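Local structure of ABC transporter, ATP binding protein (Sulfolobus solfataricus, 1OXX) at residues T252-G255 against L261-P264. The protein hydrolyses ATP to energise glucose uptake, as the nucleotide-binding subunit of the GlcSTUV ABC transporter. The protein carries 1 engineered substitution. Residues are numbered along the deposited sequence; the frame is centred on the assembly and turned at random.
Sequences TNEG and LRFP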
ATOM      1  N   THR A 252      26.167  23.082  -3.441  1.00 10.94           N
ATOM      2  CA  THR A 252      27.509  23.687  -3.465  1.00  7.95           C
ATOM      3  C   THR A 252      28.572  22.652  -3.863  1.00  7.99           C
ATOM      4  O   THR A 252      28.296  21.452  -3.922  1.00 10.60           O
ATOM      5  CB  THR A 252      27.890  24.305  -2.096  1.00  8.35           C
ATOM      6  OG1 THR A 252      28.352  23.291  -1.192  1.00 13.44           O
ATOM      7  CG2 THR A 252      26.696  24.899  -1.404  1.00 11.58           C
ATOM      8  N   ASN A 253      29.789  23.131  -4.124  1.00 12.40           N
ATOM      9  CA  ASN A 253      30.901  22.250  -4.486  1.00 13.80           C
ATOM     10  C   ASN A 253      31.200  21.257  -3.394  1.00 12.86           C
ATOM     11  O   ASN A 253      31.803  20.211  -3.631  1.00 16.94           O
ATOM     12  CB  ASN A 253      32.185  23.051  -4.699  1.00 11.10           C
ATOM     13  CG  ASN A 253      32.165  23.875  -5.954  1.00 16.32           C
ATOM     14  OD1 ASN A 253      32.984  24.784  -6.124  1.00 18.76           O
ATOM     15  ND2 ASN A 253      31.254  23.555  -6.858  1.00 16.05           N
ATOM     16  N   GLU A 254      30.793  21.606  -2.181  1.00 16.77           N
ATOM     17  CA  GLU A 254      31.096  20.802  -1.018  1.00 16.09           C
ATOM     18  C   GLU A 254      29.920  19.928  -0.589  1.00 12.93           C
ATOM     19  O   GLU A 254      30.036  19.126   0.339  1.00 19.90           O
ATOM     20  CB  GLU A 254      31.533  21.743   0.109  1.00 13.11           C
ATOM     21  CG  GLU A 254      32.542  22.798  -0.351  1.00 30.30           C
ATOM     22  CD  GLU A 254      33.811  22.171  -0.898  1.00 12.45           C
ATOM     23  OE1 GLU A 254      34.370  21.291  -0.208  1.00 39.89           O
ATOM     24  OE2 GLU A 254      34.249  22.526  -2.016  1.00 14.94           O
ATOM     25  N   GLY A 255      28.801  20.066  -1.287  1.00  9.94           N
ATOM     26  CA  GLY A 255      27.619  19.294  -0.969  1.00 10.51           C
ATOM     27  C   GLY A 255      26.399  20.182  -0.812  1.00  9.05           C
ATOM     28  O   GLY A 255      26.469  21.394  -0.995  1.00 12.92           O
ATOM     29  N   LEU A 261      24.149  21.594   8.399  1.00  5.34           N
ATOM     30  CA  LEU A 261      24.341  20.296   7.793  1.00  4.96           C
ATOM     31  C   LEU A 261      24.795  20.444   6.351  1.00  5.85           C
ATOM     32  O   LEU A 261      24.431  21.402   5.654  1.00  7.40           O
ATOM     33  CB  LEU A 261      23.045  19.492   7.823  1.00  7.06           C
ATOM     34  CG  LEU A 261      22.447  19.186   9.187  1.00  6.66           C
ATOM     35  CD1 LEU A 261      21.240  18.273   8.993  1.00  9.17           C
ATOM     36  CD2 LEU A 261      23.455  18.538  10.107  1.00  8.87           C
ATOM     37  N   ARG A 262      25.594  19.479   5.908  1.00  6.66           N
ATOM     38  CA  ARG A 262      26.068  19.418   4.537  1.00  5.06           C
ATOM     39  C   ARG A 262      26.100  17.960   4.084  1.00  5.84           C
ATOM     40  O   ARG A 262      26.851  17.151   4.647  1.00  7.71           O
ATOM     41  CB  ARG A 262      27.444  20.055   4.396  1.00  9.29           C
ATOM     42  CG  ARG A 262      27.810  20.348   2.949  1.00  9.80           C
ATOM     43  CD  ARG A 262      29.005  21.272   2.812  1.00 11.73           C
ATOM     44  NE  ARG A 262      30.181  20.698   3.451  1.00 12.51           N
ATOM     45  CZ  ARG A 262      31.259  21.380   3.770  1.00  9.55           C
ATOM     46  NH1 ARG A 262      31.326  22.685   3.521  1.00 13.55           N
ATOM     47  NH2 ARG A 262      32.279  20.759   4.344  1.00 10.06           N
ATOM     48  N   PHE A 263      25.294  17.636   3.070  1.00  6.22           N
ATOM     49  CA  PHE A 263      25.172  16.277   2.542  1.00  7.97           C
ATOM     50  C   PHE A 263      26.030  16.152   1.306  1.00  5.60           C
ATOM     51  O   PHE A 263      25.943  16.985   0.418  1.00  7.88           O
ATOM     52  CB  PHE A 263      23.713  15.986   2.187  1.00  7.42           C
ATOM     53  CG  PHE A 263      22.824  15.910   3.378  1.00  9.04           C
ATOM     54  CD1 PHE A 263      22.303  17.060   3.938  1.00  8.49           C
ATOM     55  CD2 PHE A 263      22.524  14.690   3.954  1.00  8.41           C
ATOM     56  CE1 PHE A 263      21.487  16.982   5.061  1.00 12.64           C
ATOM     57  CE2 PHE A 263      21.700  14.618   5.068  1.00 14.25           C
ATOM     58  CZ  PHE A 263      21.195  15.778   5.617  1.00  8.54           C
ATOM     59  N   PRO A 264      26.874  15.124   1.265  1.00  5.44           N
ATOM     60  CA  PRO A 264      27.844  14.952   0.168  1.00  6.88           C
ATOM     61  C   PRO A 264      27.274  14.367  -1.111  1.00  5.74           C
ATOM     62  O   PRO A 264      27.671  13.297  -1.598  1.00  8.25           O
ATOM     63  CB  PRO A 264      28.883  14.014   0.787  1.00  5.95           C
ATOM     64  CG  PRO A 264      28.135  13.237   1.751  1.00  7.49           C
ATOM     65  CD  PRO A 264      27.054  14.116   2.320  1.00  6.87           C
TER
HETATM   66  O   HOH W   1      29.938  24.234   1.338  1.00 34.83           O
HETATM   67  O   HOH W   2      30.755  17.797   3.078  1.00 37.00           O
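R262 of strand 261-263 lies along the turn T252-G255 and across E254. The turn joins strands 245-252 and 255-258; strand 261-263 pairs with the latter and is also hydrogen-bonded, through R262, to V296. T252 opens this type I beta turn, its backbone N and O both hydrogen-bonded to G255. A hydroxyl suits the place because it works in three directions: OG1 donates to G255 O at 2.7 Å, meeting a lone pair within the plane of that carbonyl group, accepts from E254 N in an ST turn, and accepts from water 1, which in turn takes a hydrogen bond from R262 NH1. G255 O thus receives two donors from T252, its N and its OG1. At E254 the aliphatic part of the side chain does the touching: CB sits 3.3 Å above one face of the R262 guanidinium, nearer the edge of the group than its centre, and 3.5 Å from NH1. The two side chains run side by side, yet E254 bends about its CB-CG bond, leaving OE1 5.0 Å from R262 NH1. R262 reaches the turn with CG anti to its backbone N (chi1 -165°), laying CD 3.4 Å from E254 O; water 2 links that carbonyl to NE. At G255 (phi 128°, psi near 180°) any CB would jam against E254 O, so the backbone alone calls for glycine; CA lies 3.2 Å from F263 O, which a CB would also strike. F263 points away, packing on I258 of the hairpin and on V296 and V342 of strands 294-307 and 337-342, away from the ATP site. Polar contact between turn and strand therefore runs through two bridging waters, with the E254 CB methylene packed over one guanidinium face; E254 and R262 form no salt bridge, and their opposite charges probably add only modest attraction at this solvent-exposed surface.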